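Local coordinates for protein flavin-containing monooxygenase (Allium sativum, PDB 6WPU) that probably catalyses the FAD-dependent S-oxygenation of S-allyl-L-cysteine in garlic, at residues V177-G181 / N299-L303; L319-V323 / Y401-L405. All coordinates share one frame; numbering follows the deposited sequence.

In the fold
From the N terminus, strand 24-28 enters the parallel FAD-binding sheet and helix 32-43 follows it; strand 175-178 lies in that sheet between strands 24-28 and 332-334. Interaction 1 joins the end of strand 175-178 to the loop after strand 296-297, closing a 117-residue excursion that holds the whole mixed sheet. Interaction 2 opens only after interaction 1 has closed, so the two run in series, neither nested nor crossed. It ties the loop before strand 332-334 to helix 398-409, across a span with far more helix than strand. The centres lie about 18 Å apart and the nearest atoms about 6 Å, without touching; F334 bridges the contacts, packing its ring against F300 and pairing its backbone with V323.

Interaction 1 of 2, residues V177-G181 / N299-L303. With FAD (flavin-adenine dinucleotide), chain B.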
ATOM      1  N   VAL A 177      -5.623  -9.135  14.260  1.00 30.37           N
ATOM      2  CA  VAL A 177      -5.225  -8.987  12.865  1.00 28.41           C
ATOM      3  C   VAL A 177      -4.784  -7.543  12.643  1.00 27.15           C
ATOM      4  O   VAL A 177      -5.581  -6.611  12.812  1.00 36.47           O
ATOM      5  CB  VAL A 177      -6.349  -9.362  11.890  1.00 28.37           C
ATOM      6  CG1 VAL A 177      -5.803  -9.360  10.481  1.00 27.63           C
ATOM      7  CG2 VAL A 177      -6.972 -10.724  12.238  1.00 27.74           C
ATOM      8  N   VAL A 178      -3.533  -7.359  12.238  1.00 27.21           N
ATOM      9  CA  VAL A 178      -2.963  -6.022  12.044  1.00 28.24           C
ATOM     10  C   VAL A 178      -3.202  -5.588  10.602  1.00 31.60           C
ATOM     11  O   VAL A 178      -2.705  -6.222   9.664  1.00 28.98           O
ATOM     12  CB  VAL A 178      -1.465  -5.998  12.384  1.00 29.27           C
ATOM     13  CG1 VAL A 178      -0.859  -4.606  12.109  1.00 27.24           C
ATOM     14  CG2 VAL A 178      -1.248  -6.386  13.847  1.00 26.77           C
ATOM     15  N   CYS A 179      -3.975  -4.509  10.425  1.00 27.54           N
ATOM     16  CA  CYS A 179      -4.363  -4.001   9.106  1.00 28.90           C
ATOM     17  C   CYS A 179      -4.062  -2.506   8.987  1.00 29.98           C
ATOM     18  O   CYS A 179      -4.882  -1.727   8.484  1.00 30.47           O
ATOM     19  CB  CYS A 179      -5.846  -4.249   8.850  1.00 32.46           C
ATOM     20  SG  CYS A 179      -6.362  -5.975   8.947  1.00 32.83           S
ATOM     21  N   ASN A 180      -2.898  -2.073   9.460  1.00 27.46           N
ATOM     22  CA  ASN A 180      -2.674  -0.649   9.674  1.00 29.07           C
ATOM     23  C   ASN A 180      -2.046   0.050   8.472  1.00 27.94           C
ATOM     24  O   ASN A 180      -1.787   1.260   8.549  1.00 29.00           O
ATOM     25  CB  ASN A 180      -1.803  -0.418  10.920  1.00 30.02           C
ATOM     26  CG  ASN A 180      -0.362  -0.881  10.727  1.00 34.14           C
ATOM     27  OD1 ASN A 180      -0.109  -1.975  10.231  1.00 32.17           O
ATOM     28  ND2 ASN A 180       0.588  -0.023  11.091  1.00 33.42           N
ATOM     29  N   GLY A 181      -1.822  -0.660   7.369  1.00 27.94           N
ATOM     30  CA  GLY A 181      -1.218  -0.077   6.181  1.00 33.08           C
ATOM     31  C   GLY A 181       0.284   0.134   6.308  1.00 33.86           C
ATOM     32  O   GLY A 181       0.853   0.030   7.402  1.00 33.01           O
ATOM     33  N   ASN A 299       5.664   0.159   9.853  1.00 36.54           N
ATOM     34  CA  ASN A 299       5.741   0.862  11.131  1.00 39.95           C
ATOM     35  C   ASN A 299       4.580   0.396  12.003  1.00 35.72           C
ATOM     36  O   ASN A 299       3.429   0.704  11.684  1.00 34.83           O
ATOM     37  CB  ASN A 299       5.695   2.372  10.888  1.00 30.39           C
ATOM     38  CG  ASN A 299       5.929   3.177  12.141  1.00 35.12           C
ATOM     39  OD1 ASN A 299       6.794   2.854  12.940  1.00 41.66           O
ATOM     40  ND2 ASN A 299       5.141   4.226  12.327  1.00 37.84           N
ATOM     41  N   PHE A 300       4.876  -0.335  13.090  1.00 40.15           N
ATOM     42  CA  PHE A 300       3.870  -0.783  14.068  1.00 44.44           C
ATOM     43  C   PHE A 300       4.281  -0.382  15.477  1.00 43.20           C
ATOM     44  O   PHE A 300       4.618  -1.244  16.297  1.00 45.36           O
ATOM     45  CB  PHE A 300       3.675  -2.298  14.079  1.00 39.99           C
ATOM     46  CG  PHE A 300       3.842  -2.951  12.776  1.00 37.47           C
ATOM     47  CD1 PHE A 300       5.023  -3.599  12.468  1.00 40.72           C
ATOM     48  CD2 PHE A 300       2.795  -2.995  11.880  1.00 38.49           C
ATOM     49  CE1 PHE A 300       5.179  -4.236  11.260  1.00 35.92           C
ATOM     50  CE2 PHE A 300       2.941  -3.632  10.662  1.00 40.29           C
ATOM     51  CZ  PHE A 300       4.148  -4.251  10.352  1.00 38.56           C
ATOM     52  N   PRO A 301       4.235   0.904  15.806  1.00 44.07           N
ATOM     53  CA  PRO A 301       4.706   1.317  17.143  1.00 48.55           C
ATOM     54  C   PRO A 301       3.923   0.672  18.294  1.00 47.48           C
ATOM     55  O   PRO A 301       4.473   0.446  19.380  1.00 47.07           O
ATOM     56  CB  PRO A 301       4.548   2.843  17.107  1.00 51.21           C
ATOM     57  CG  PRO A 301       3.533   3.108  16.012  1.00 50.04           C
ATOM     58  CD  PRO A 301       3.728   2.029  14.999  1.00 44.93           C
ATOM     59  N   PHE A 302       2.671   0.309  18.068  1.00 38.44           N
ATOM     60  CA  PHE A 302       1.839  -0.222  19.136  1.00 38.39           C
ATOM     61  C   PHE A 302       2.149  -1.676  19.462  1.00 39.43           C
ATOM     62  O   PHE A 302       1.668  -2.185  20.481  1.00 42.63           O
ATOM     63  CB  PHE A 302       0.378  -0.081  18.726  1.00 35.99           C
ATOM     64  CG  PHE A 302       0.103  -0.581  17.330  1.00 36.17           C
ATOM     65  CD1 PHE A 302      -0.113  -1.928  17.098  1.00 32.84           C
ATOM     66  CD2 PHE A 302       0.100   0.290  16.250  1.00 37.17           C
ATOM     67  CE1 PHE A 302      -0.360  -2.411  15.807  1.00 32.81           C
ATOM     68  CE2 PHE A 302      -0.150  -0.181  14.960  1.00 39.33           C
ATOM     69  CZ  PHE A 302      -0.383  -1.539  14.741  1.00 32.50           C
ATOM     70  N   LEU A 303       2.920  -2.364  18.625  1.00 36.02           N
ATOM     71  CA  LEU A 303       2.964  -3.818  18.665  1.00 40.78           C
ATOM     72  C   LEU A 303       4.127  -4.286  19.534  1.00 44.91           C
ATOM     73  O   LEU A 303       5.290  -4.006  19.228  1.00 40.60           O
ATOM     74  CB  LEU A 303       3.073  -4.376  17.249  1.00 40.44           C
ATOM     75  CG  LEU A 303       3.024  -5.897  17.170  1.00 45.82           C
ATOM     76  CD1 LEU A 303       1.785  -6.438  17.903  1.00 45.45           C
ATOM     77  CD2 LEU A 303       3.060  -6.331  15.714  1.00 42.47           C
TER
HETATM   78  PA  FAD B 501      -4.496   1.907   4.545  1.00 31.96           P
HETATM   79  O1A FAD B 501      -5.332   2.440   3.380  1.00 27.94           O
HETATM   80  O2A FAD B 501      -3.328   2.623   5.004  1.00 25.37           O
HETATM   81  O5B FAD B 501      -5.293   1.803   5.827  1.00 34.12           O
HETATM   82  C5B FAD B 501      -4.808   1.549   7.140  1.00 31.17           C
HETATM   83  C4B FAD B 501      -5.807   2.059   8.202  1.00 31.74           C
HETATM   84  O4B FAD B 501      -5.452   1.741   9.518  1.00 30.96           O
HETATM   85  C3B FAD B 501      -6.010   3.550   8.145  1.00 34.37           C
HETATM   86  O3B FAD B 501      -7.362   3.865   8.070  1.00 34.74           O
HETATM   87  C2B FAD B 501      -5.437   4.055   9.421  1.00 35.74           C
HETATM   88  O2B FAD B 501      -6.070   5.189   9.897  1.00 32.34           O
HETATM   89  C1B FAD B 501      -5.656   2.873  10.320  1.00 31.34           C
HETATM   90  N9A FAD B 501      -4.735   2.800  11.431  1.00 32.86           N
HETATM   91  C8A FAD B 501      -3.353   2.922  11.346  1.00 35.37           C
HETATM   92  N7A FAD B 501      -2.813   2.807  12.566  1.00 33.29           N
HETATM   93  C5A FAD B 501      -3.827   2.627  13.510  1.00 35.91           C
HETATM   94  C6A FAD B 501      -3.861   2.467  14.894  1.00 30.52           C
HETATM   95  N6A FAD B 501      -2.649   2.455  15.678  1.00 29.53           N
HETATM   96  N1A FAD B 501      -5.040   2.289  15.515  1.00 33.72           N
HETATM   97  C2A FAD B 501      -6.214   2.295  14.831  1.00 30.90           C
HETATM   98  N3A FAD B 501      -6.234   2.453  13.486  1.00 29.23           N
HETATM   99  C4A FAD B 501      -5.068   2.620  12.803  1.00 31.42           C
HETATM  100  N1  FAD B 501      -4.001   0.190  -4.940  1.00 31.60           N
HETATM  101  C2  FAD B 501      -4.936  -0.049  -6.009  1.00 35.09           C
HETATM  102  O2  FAD B 501      -5.699  -1.164  -6.009  1.00 44.49           O
HETATM  103  N3  FAD B 501      -4.990   0.794  -7.095  1.00 42.76           N
HETATM  104  C4  FAD B 501      -4.208   1.929  -7.135  1.00 35.31           C
HETATM  105  O4  FAD B 501      -4.250   2.788  -8.184  1.00 40.92           O
HETATM  106  C4X FAD B 501      -3.414   2.339  -5.961  1.00 39.36           C
HETATM  107  N5  FAD B 501      -2.823   3.596  -5.917  1.00 37.80           N
HETATM  108  C5X FAD B 501      -2.114   3.973  -4.780  1.00 38.63           C
HETATM  109  C6  FAD B 501      -1.506   5.236  -4.741  1.00 35.07           C
HETATM  110  C7  FAD B 501      -0.811   5.617  -3.598  1.00 38.98           C
HETATM  111  C7M FAD B 501      -0.153   6.971  -3.572  1.00 35.51           C
HETATM  112  C8  FAD B 501      -0.713   4.757  -2.507  1.00 40.64           C
HETATM  113  C8M FAD B 501       0.038   5.135  -1.271  1.00 38.15           C
HETATM  114  C9  FAD B 501      -1.315   3.495  -2.546  1.00 34.96           C
HETATM  115  C9A FAD B 501      -2.014   3.103  -3.678  1.00 35.51           C
HETATM  116  N10 FAD B 501      -2.648   1.814  -3.710  1.00 33.75           N
HETATM  117  C10 FAD B 501      -3.361   1.422  -4.851  1.00 31.05           C
HETATM  118  C1' FAD B 501      -2.505   0.887  -2.576  1.00 38.84           C
HETATM  119  C2' FAD B 501      -3.342   1.095  -1.332  1.00 42.88           C
HETATM  120  O2' FAD B 501      -2.509   1.124  -0.248  1.00 56.56           O
HETATM  121  C3' FAD B 501      -4.216  -0.135  -1.225  1.00 44.39           C
HETATM  122  O3' FAD B 501      -5.122   0.048  -2.244  1.00 53.07           O
HETATM  123  C4' FAD B 501      -4.978  -0.295   0.085  1.00 43.47           C
HETATM  124  O4' FAD B 501      -5.594   0.910   0.356  1.00 43.29           O
HETATM  125  C5' FAD B 501      -4.172  -0.782   1.294  1.00 39.46           C
HETATM  126  O5' FAD B 501      -5.014  -0.471   2.365  1.00 39.25           O
HETATM  127  P   FAD B 501      -4.815  -0.740   3.914  1.00 32.72           P
HETATM  128  O1P FAD B 501      -6.187  -1.013   4.638  1.00 35.17           O
HETATM  129  O2P FAD B 501      -3.687  -1.846   3.984  1.00 29.17           O
HETATM  130  O3P FAD B 501      -3.891   0.542   4.371  1.00 31.39           O
HETATM  131  O   HOH W   1       3.117  -0.882   8.688  1.00 35.57           O
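With its CG placed between the backbone N and the carbonyl carbon (chi1 69°), N180 swings its carboxamide toward N299 and F300, while F302 sets its own CG in the corresponding position and brings its ring toward V178 and N180. The first segment is the C-terminal end of strand 175-178 in the Rossmann-type FAD-binding sheet and the loop that leaves it; the second forms a type I beta turn, F300 to L303, with L303 N bonded to F300 O. The polar link is N180 ND2 to N299 O, 3.0 Å, its N-H...O angle of 132° well short of straight. N299 O lies in the amide plane of N180, yet the donor is tilted 22° out of the carbonyl plane. On the other branch of the amide, N180 OD1 meets the edge of F300 in the ring plane, 3.5 Å from CD2. The same amide stands nearly perpendicular to the ring of F302, whose edge faces ND2. Beside the amide, V178 CG1 touches both phenylalanine rings, 4.0 Å from F300 CD2 and at a similar distance from F302 CZ. F300 CB in turn lies over one face of F302, so the two aromatic residues pack on each other as well as on the strand end. A water accepts from N299 N and lies within hydrogen-bonding distance of G181 O, 2.8 Å, adding a second, indirect polar link. Both segments also border the cofactor. N180 CB packs 3.7 Å from FAD C8A, and G181, at positive phi, brings its CA to 3.3 Å from FAD O3P; a beta carbon at G181 would run into phosphate oxygen O2A. At the adenine end, F302 CD2 approaches FAD N6A to 3.5 Å.

Interaction 2 of 2, residues L319-V323 / Y401-L405; sequences LYKHV and YDDWL
Helix 398-409 packs here against a type II beta turn, L319 to H322, in the loop before strand 332-334. The hydroxyl of Y401 donates a hydrogen bond to the backbone: OH lies 2.7 Å from K321 O, and the C=O...O angle of 162° places the donor close to the carbonyl axis. Q350 of helix 343-358 also bonds this hydroxyl, and V323 CG2 touches it at 3.7 Å. H322 turns its edge to the face of Y401 in an offset edge-to-face pair, planes 73° apart, while its ND1 is bonded to H392. One helical turn on, W404 receives the K321 side chain over one face. A bend at chi2 (-54°) lays the chain across the indole, CE 3.9 Å from the six-membered ring centroid in a CH-pi contact and NZ 4.8 Å from it in a cation-pi contact. A phenylalanine in place of Y401 would probably keep the ring packing with H322 but leave K321 O and Q350 without their hydroxyl partner. One helix thus holds K321 at two points, its carbonyl by Y401 and its side chain by W404, and the indole face is likely to stabilise the ammonium, which also has a long, weak ion pair with D373.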
ATOM      1  N   LEU A 319       7.557 -13.884   9.009  1.00 42.53           N
ATOM      2  CA  LEU A 319       6.129 -14.020   8.729  1.00 40.34           C
ATOM      3  C   LEU A 319       5.929 -15.159   7.746  1.00 43.50           C
ATOM      4  O   LEU A 319       6.435 -15.110   6.617  1.00 36.91           O
ATOM      5  CB  LEU A 319       5.528 -12.738   8.155  1.00 39.30           C
ATOM      6  CG  LEU A 319       5.467 -11.503   9.052  1.00 39.82           C
ATOM      7  CD1 LEU A 319       4.749 -10.375   8.331  1.00 34.94           C
ATOM      8  CD2 LEU A 319       4.802 -11.841  10.383  1.00 35.32           C
ATOM      9  N   TYR A 320       5.188 -16.174   8.174  1.00 35.13           N
ATOM     10  CA  TYR A 320       4.873 -17.291   7.304  1.00 38.28           C
ATOM     11  C   TYR A 320       3.878 -16.817   6.253  1.00 40.67           C
ATOM     12  O   TYR A 320       2.828 -16.260   6.602  1.00 36.63           O
ATOM     13  CB  TYR A 320       4.315 -18.448   8.135  1.00 40.90           C
ATOM     14  CG  TYR A 320       3.823 -19.609   7.321  1.00 40.21           C
ATOM     15  CD1 TYR A 320       4.687 -20.318   6.471  1.00 36.22           C
ATOM     16  CD2 TYR A 320       2.490 -19.996   7.388  1.00 38.13           C
ATOM     17  CE1 TYR A 320       4.225 -21.394   5.721  1.00 49.17           C
ATOM     18  CE2 TYR A 320       2.017 -21.060   6.641  1.00 41.84           C
ATOM     19  CZ  TYR A 320       2.884 -21.760   5.816  1.00 47.49           C
ATOM     20  OH  TYR A 320       2.391 -22.818   5.090  1.00 51.73           O
ATOM     21  N   LYS A 321       4.235 -16.986   4.973  1.00 39.49           N
ATOM     22  CA  LYS A 321       3.413 -16.524   3.846  1.00 33.66           C
ATOM     23  C   LYS A 321       3.086 -15.032   3.962  1.00 36.05           C
ATOM     24  O   LYS A 321       2.032 -14.578   3.511  1.00 34.44           O
ATOM     25  CB  LYS A 321       2.127 -17.352   3.725  1.00 36.69           C
ATOM     26  CG  LYS A 321       2.352 -18.860   3.601  1.00 37.65           C
ATOM     27  CD  LYS A 321       3.314 -19.167   2.450  1.00 47.48           C
ATOM     28  CE  LYS A 321       3.370 -20.659   2.164  1.00 54.72           C
ATOM     29  NZ  LYS A 321       4.458 -20.997   1.221  1.00 56.39           N
ATOM     30  N   HIS A 322       3.989 -14.262   4.582  1.00 31.73           N
ATOM     31  CA  HIS A 322       3.855 -12.814   4.769  1.00 34.92           C
ATOM     32  C   HIS A 322       2.719 -12.440   5.722  1.00 38.87           C
ATOM     33  O   HIS A 322       2.301 -11.271   5.759  1.00 35.95           O
ATOM     34  CB  HIS A 322       3.658 -12.059   3.435  1.00 39.05           C
ATOM     35  CG  HIS A 322       4.624 -12.444   2.351  1.00 45.81           C
ATOM     36  ND1 HIS A 322       5.902 -11.928   2.269  1.00 45.58           N
ATOM     37  CD2 HIS A 322       4.481 -13.262   1.279  1.00 44.90           C
ATOM     38  CE1 HIS A 322       6.514 -12.432   1.211  1.00 42.67           C
ATOM     39  NE2 HIS A 322       5.673 -13.240   0.590  1.00 45.78           N
ATOM     40  N   VAL A 323       2.224 -13.394   6.518  1.00 36.06           N
ATOM     41  CA  VAL A 323       1.007 -13.183   7.292  1.00 33.91           C
ATOM     42  C   VAL A 323       1.201 -13.513   8.770  1.00 36.71           C
ATOM     43  O   VAL A 323       0.868 -12.697   9.637  1.00 32.58           O
ATOM     44  CB  VAL A 323      -0.156 -14.005   6.692  1.00 37.29           C
ATOM     45  CG1 VAL A 323      -1.349 -14.073   7.662  1.00 28.89           C
ATOM     46  CG2 VAL A 323      -0.601 -13.393   5.378  1.00 36.01           C
ATOM     47  N   TYR A 401       0.611 -16.437  -5.593  1.00 47.41           N
ATOM     48  CA  TYR A 401       0.424 -16.309  -4.154  1.00 46.33           C
ATOM     49  C   TYR A 401      -1.058 -16.279  -3.801  1.00 46.10           C
ATOM     50  O   TYR A 401      -1.513 -17.018  -2.915  1.00 43.10           O
ATOM     51  CB  TYR A 401       1.135 -15.051  -3.653  1.00 38.21           C
ATOM     52  CG  TYR A 401       0.874 -14.726  -2.203  1.00 40.64           C
ATOM     53  CD1 TYR A 401      -0.048 -13.751  -1.848  1.00 36.54           C
ATOM     54  CD2 TYR A 401       1.545 -15.392  -1.186  1.00 42.75           C
ATOM     55  CE1 TYR A 401      -0.289 -13.436  -0.524  1.00 37.38           C
ATOM     56  CE2 TYR A 401       1.300 -15.094   0.156  1.00 39.01           C
ATOM     57  CZ  TYR A 401       0.379 -14.117   0.479  1.00 41.59           C
ATOM     58  OH  TYR A 401       0.131 -13.810   1.812  1.00 36.74           O
ATOM     59  N   ASP A 402      -1.825 -15.413  -4.477  1.00 45.40           N
ATOM     60  CA  ASP A 402      -3.276 -15.395  -4.299  1.00 45.99           C
ATOM     61  C   ASP A 402      -3.872 -16.785  -4.490  1.00 49.82           C
ATOM     62  O   ASP A 402      -4.691 -17.236  -3.684  1.00 46.74           O
ATOM     63  CB  ASP A 402      -3.927 -14.424  -5.285  1.00 49.56           C
ATOM     64  CG  ASP A 402      -3.690 -12.965  -4.937  1.00 50.83           C
ATOM     65  OD1 ASP A 402      -3.203 -12.653  -3.827  1.00 46.50           O
ATOM     66  OD2 ASP A 402      -4.011 -12.123  -5.798  1.00 48.67           O
ATOM     67  N   ASP A 403      -3.480 -17.476  -5.569  1.00 47.51           N
ATOM     68  CA  ASP A 403      -4.053 -18.792  -5.836  1.00 47.62           C
ATOM     69  C   ASP A 403      -3.689 -19.787  -4.742  1.00 49.81           C
ATOM     70  O   ASP A 403      -4.506 -20.644  -4.385  1.00 47.58           O
ATOM     71  CB  ASP A 403      -3.600 -19.313  -7.199  1.00 51.30           C
ATOM     72  CG  ASP A 403      -4.339 -18.657  -8.352  1.00 59.35           C
ATOM     73  OD1 ASP A 403      -5.357 -17.989  -8.100  1.00 59.41           O
ATOM     74  OD2 ASP A 403      -3.896 -18.804  -9.514  1.00 65.23           O
ATOM     75  N   TRP A 404      -2.465 -19.702  -4.204  1.00 47.87           N
ATOM     76  CA  TRP A 404      -2.116 -20.551  -3.069  1.00 46.95           C
ATOM     77  C   TRP A 404      -3.065 -20.305  -1.896  1.00 49.26           C
ATOM     78  O   TRP A 404      -3.545 -21.251  -1.259  1.00 50.97           O
ATOM     79  CB  TRP A 404      -0.664 -20.319  -2.643  1.00 45.72           C
ATOM     80  CG  TRP A 404      -0.236 -21.264  -1.559  1.00 50.37           C
ATOM     81  CD1 TRP A 404       0.331 -22.491  -1.724  1.00 54.70           C
ATOM     82  CD2 TRP A 404      -0.379 -21.076  -0.141  1.00 50.83           C
ATOM     83  NE1 TRP A 404       0.559 -23.079  -0.501  1.00 56.12           N
ATOM     84  CE2 TRP A 404       0.132 -22.232   0.486  1.00 52.02           C
ATOM     85  CE3 TRP A 404      -0.886 -20.043   0.653  1.00 45.87           C
ATOM     86  CZ2 TRP A 404       0.157 -22.385   1.868  1.00 45.79           C
ATOM     87  CZ3 TRP A 404      -0.864 -20.194   2.036  1.00 46.40           C
ATOM     88  CH2 TRP A 404      -0.339 -21.357   2.628  1.00 43.43           C
ATOM     89  N   LEU A 405      -3.357 -19.040  -1.608  1.00 44.86           N
ATOM     90  CA  LEU A 405      -4.317 -18.730  -0.560  1.00 37.90           C
ATOM     91  C   LEU A 405      -5.698 -19.269  -0.915  1.00 43.83           C
ATOM     92  O   LEU A 405      -6.369 -19.885  -0.079  1.00 44.29           O
ATOM     93  CB  LEU A 405      -4.364 -17.219  -0.322  1.00 35.25           C
ATOM     94  CG  LEU A 405      -3.138 -16.562   0.324  1.00 39.45           C
ATOM     95  CD1 LEU A 405      -3.224 -15.039   0.248  1.00 38.42           C
ATOM     96  CD2 LEU A 405      -2.998 -17.014   1.750  1.00 36.46           C
TER